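Long-range contact in probable thiol peroxidase (Mycobacterium tuberculosis, PDB 1Y25), which probably reduces hydrogen peroxide and organic hydroperoxides at the expense of thioredoxin, protecting the cell against oxidative stress: residues N50-V55 and V78-K83. The protein carries 1 engineered substitution. Residues are numbered along the deposited sequence; the frame is centred on the assembly and turned at random.
Sequences NIFPSV and VLCVSK
With chi1 at 46°, CG of F52 sits between its backbone N and carbonyl carbon, which folds the ring back over the end of strand 78-82. V81 O lies over the centre of one ring face, 4.0 Å above the plane, while C80 CB meets the rim at CE1, near the ring plane. S82 CB approaches obliquely, 3.7 Å from F52 CE2. On the same side of the sheet, N50 has CG anti to its backbone N (chi1 -174°); its ND2 passes C80 SG at van der Waals distance and is hydrogen-bonded to S63 of helix 58-74.

The strands pair in parallel register, N50 with C80 and I51 with V81. N50 N donates to L79 O at 2.9 Å. V81 N donates to N50 O (2.8 Å; N-H...O 166°). F52 N reaches V81 O at 3.0 Å. I51 and V81 occupy the other face, with CG1 of I51 4.3 Å from CB of V81. Past the last direct bond, a water donates to F52 O and accepts from K83 N, bridging the diverging chains.

The pairing joins the two strands of a right-handed beta-alpha-beta unit in the thioredoxin fold. F52 also touches S60, the engineered replacement at the predicted peroxidatic cysteine, and S82 OG is hydrogen-bonded to D84 and Q89. The three backbone bonds satisfy buried N-H and C=O groups, and V81 O also faces the ring beside this predicted active site.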
ATOM      1  N   ASN A  50       4.674   4.546  15.241  1.00 23.04           N
ATOM      2  CA  ASN A  50       4.624   5.926  15.693  1.00 24.24           C
ATOM      3  C   ASN A  50       5.788   6.698  15.070  1.00 23.53           C
ATOM      4  O   ASN A  50       6.877   6.673  15.554  1.00 24.58           O
ATOM      5  CB  ASN A  50       4.680   5.980  17.255  1.00 22.43           C
ATOM      6  CG  ASN A  50       4.494   7.390  17.807  1.00 24.00           C
ATOM      7  OD1 ASN A  50       3.740   8.171  17.245  1.00 23.88           O
ATOM      8  ND2 ASN A  50       5.183   7.723  18.917  1.00 21.49           N
ATOM      9  N   ILE A  51       5.489   7.434  14.007  1.00 25.23           N
ATOM     10  CA  ILE A  51       6.486   8.074  13.147  1.00 23.20           C
ATOM     11  C   ILE A  51       6.480   9.572  13.447  1.00 23.47           C
ATOM     12  O   ILE A  51       5.384  10.221  13.499  1.00 23.04           O
ATOM     13  CB  ILE A  51       6.158   7.828  11.642  1.00 23.63           C
ATOM     14  CG1 ILE A  51       5.910   6.345  11.315  1.00 22.55           C
ATOM     15  CG2 ILE A  51       7.209   8.481  10.710  1.00 23.71           C
ATOM     16  CD1 ILE A  51       5.031   6.125  10.064  1.00 22.23           C
ATOM     17  N   PHE A  52       7.658  10.149  13.692  1.00 22.43           N
ATOM     18  CA  PHE A  52       7.708  11.590  14.048  1.00 21.93           C
ATOM     19  C   PHE A  52       9.043  12.191  13.715  1.00 21.42           C
ATOM     20  O   PHE A  52      10.021  11.461  13.487  1.00 21.13           O
ATOM     21  CB  PHE A  52       7.420  11.791  15.523  1.00 21.93           C
ATOM     22  CG  PHE A  52       8.189  10.833  16.406  1.00 23.28           C
ATOM     23  CD1 PHE A  52       7.615   9.652  16.857  1.00 21.27           C
ATOM     24  CD2 PHE A  52       9.522  11.131  16.794  1.00 24.04           C
ATOM     25  CE1 PHE A  52       8.348   8.755  17.659  1.00 20.30           C
ATOM     26  CE2 PHE A  52      10.287  10.204  17.590  1.00 25.09           C
ATOM     27  CZ  PHE A  52       9.691   9.024  18.009  1.00 23.15           C
ATOM     28  N   PRO A  53       9.093  13.544  13.729  1.00 23.97           N
ATOM     29  CA  PRO A  53      10.355  14.303  13.536  1.00 24.51           C
ATOM     30  C   PRO A  53      11.553  13.911  14.464  1.00 24.79           C
ATOM     31  O   PRO A  53      12.610  13.581  13.965  1.00 26.89           O
ATOM     32  CB  PRO A  53       9.912  15.800  13.640  1.00 24.39           C
ATOM     33  CG  PRO A  53       8.448  15.804  13.407  1.00 24.98           C
ATOM     34  CD  PRO A  53       7.907  14.439  13.825  1.00 22.34           C
ATOM     35  N   SER A  54      11.379  13.919  15.782  1.00 25.95           N
ATOM     36  CA  SER A  54      12.456  13.684  16.731  1.00 24.64           C
ATOM     37  C   SER A  54      11.956  13.485  18.161  1.00 25.73           C
ATOM     38  O   SER A  54      11.057  14.208  18.545  1.00 27.78           O
ATOM     39  CB  SER A  54      13.415  14.900  16.747  1.00 25.85           C
ATOM     40  OG  SER A  54      14.477  14.664  17.646  1.00 25.77           O
ATOM     41  N   VAL A  55      12.574  12.591  18.949  1.00 24.17           N
ATOM     42  CA  VAL A  55      12.360  12.492  20.387  1.00 23.78           C
ATOM     43  C   VAL A  55      12.713  13.720  21.179  1.00 24.22           C
ATOM     44  O   VAL A  55      12.242  13.900  22.341  1.00 24.48           O
ATOM     45  CB  VAL A  55      13.100  11.303  21.048  1.00 24.47           C
ATOM     46  CG1 VAL A  55      12.613  10.011  20.558  1.00 22.95           C
ATOM     47  CG2 VAL A  55      14.679  11.304  20.866  1.00 23.23           C
ATOM     48  N   VAL A  78       4.601  -1.313  19.873  1.00 30.02           N
ATOM     49  CA  VAL A  78       4.716   0.068  19.351  1.00 28.93           C
ATOM     50  C   VAL A  78       6.167   0.360  19.076  1.00 27.73           C
ATOM     51  O   VAL A  78       7.021   0.294  19.946  1.00 27.69           O
ATOM     52  CB  VAL A  78       4.123   1.156  20.341  1.00 28.99           C
ATOM     53  CG1 VAL A  78       4.281   2.509  19.811  1.00 24.27           C
ATOM     54  CG2 VAL A  78       2.647   0.845  20.613  1.00 29.52           C
ATOM     55  N   LEU A  79       6.410   0.738  17.835  1.00 26.71           N
ATOM     56  CA  LEU A  79       7.722   1.062  17.341  1.00 26.13           C
ATOM     57  C   LEU A  79       7.737   2.576  17.119  1.00 25.41           C
ATOM     58  O   LEU A  79       6.909   3.149  16.405  1.00 23.60           O
ATOM     59  CB  LEU A  79       7.954   0.332  15.995  1.00 25.72           C
ATOM     60  CG  LEU A  79       9.347   0.059  15.514  1.00 28.26           C
ATOM     61  CD1 LEU A  79      10.004  -0.897  16.462  1.00 30.93           C
ATOM     62  CD2 LEU A  79       9.460  -0.460  14.103  1.00 28.14           C
ATOM     63  N   CYS A  80       8.735   3.203  17.673  1.00 24.70           N
ATOM     64  CA  CYS A  80       8.872   4.605  17.635  1.00 25.22           C
ATOM     65  C   CYS A  80       9.922   4.966  16.582  1.00 24.60           C
ATOM     66  O   CYS A  80      11.109   4.748  16.824  1.00 26.34           O
ATOM     67  CB  CYS A  80       9.238   5.109  19.046  1.00 25.19           C
ATOM     68  SG  CYS A  80       7.831   5.212  20.123  1.00 27.07           S
ATOM     69  N   VAL A  81       9.464   5.491  15.433  1.00 24.42           N
ATOM     70  CA  VAL A  81      10.281   5.665  14.223  1.00 23.96           C
ATOM     71  C   VAL A  81      10.592   7.111  13.871  1.00 24.56           C
ATOM     72  O   VAL A  81       9.704   7.922  13.790  1.00 24.78           O
ATOM     73  CB  VAL A  81       9.700   5.005  12.970  1.00 23.63           C
ATOM     74  CG1 VAL A  81      10.743   5.124  11.769  1.00 23.69           C
ATOM     75  CG2 VAL A  81       9.236   3.573  13.247  1.00 24.29           C
ATOM     76  N   SER A  82      11.874   7.411  13.708  1.00 23.28           N
ATOM     77  CA  SER A  82      12.315   8.742  13.395  1.00 23.58           C
ATOM     78  C   SER A  82      13.711   8.710  12.747  1.00 24.01           C
ATOM     79  O   SER A  82      14.360   7.672  12.625  1.00 21.91           O
ATOM     80  CB  SER A  82      12.391   9.633  14.627  1.00 24.61           C
ATOM     81  OG  SER A  82      13.443   9.278  15.466  1.00 22.42           O
ATOM     82  N   LYS A  83      14.133   9.879  12.316  1.00 24.28           N
ATOM     83  CA  LYS A  83      15.478  10.079  11.773  1.00 23.54           C
ATOM     84  C   LYS A  83      16.503  10.375  12.896  1.00 23.28           C
ATOM     85  O   LYS A  83      17.644  10.695  12.576  1.00 24.22           O
ATOM     86  CB  LYS A  83      15.452  11.263  10.791  1.00 23.37           C
ATOM     87  CG  LYS A  83      14.982  10.876   9.409  1.00 20.34           C
ATOM     88  CD  LYS A  83      16.028  10.157   8.604  1.00 22.83           C
ATOM     89  CE  LYS A  83      15.455   9.648   7.243  1.00 21.29           C
ATOM     90  NZ  LYS A  83      16.565   8.982   6.389  1.00 25.30           N
TER
HETATM   91  O   HOH W   1      12.313  12.104  12.002  1.00 18.95           O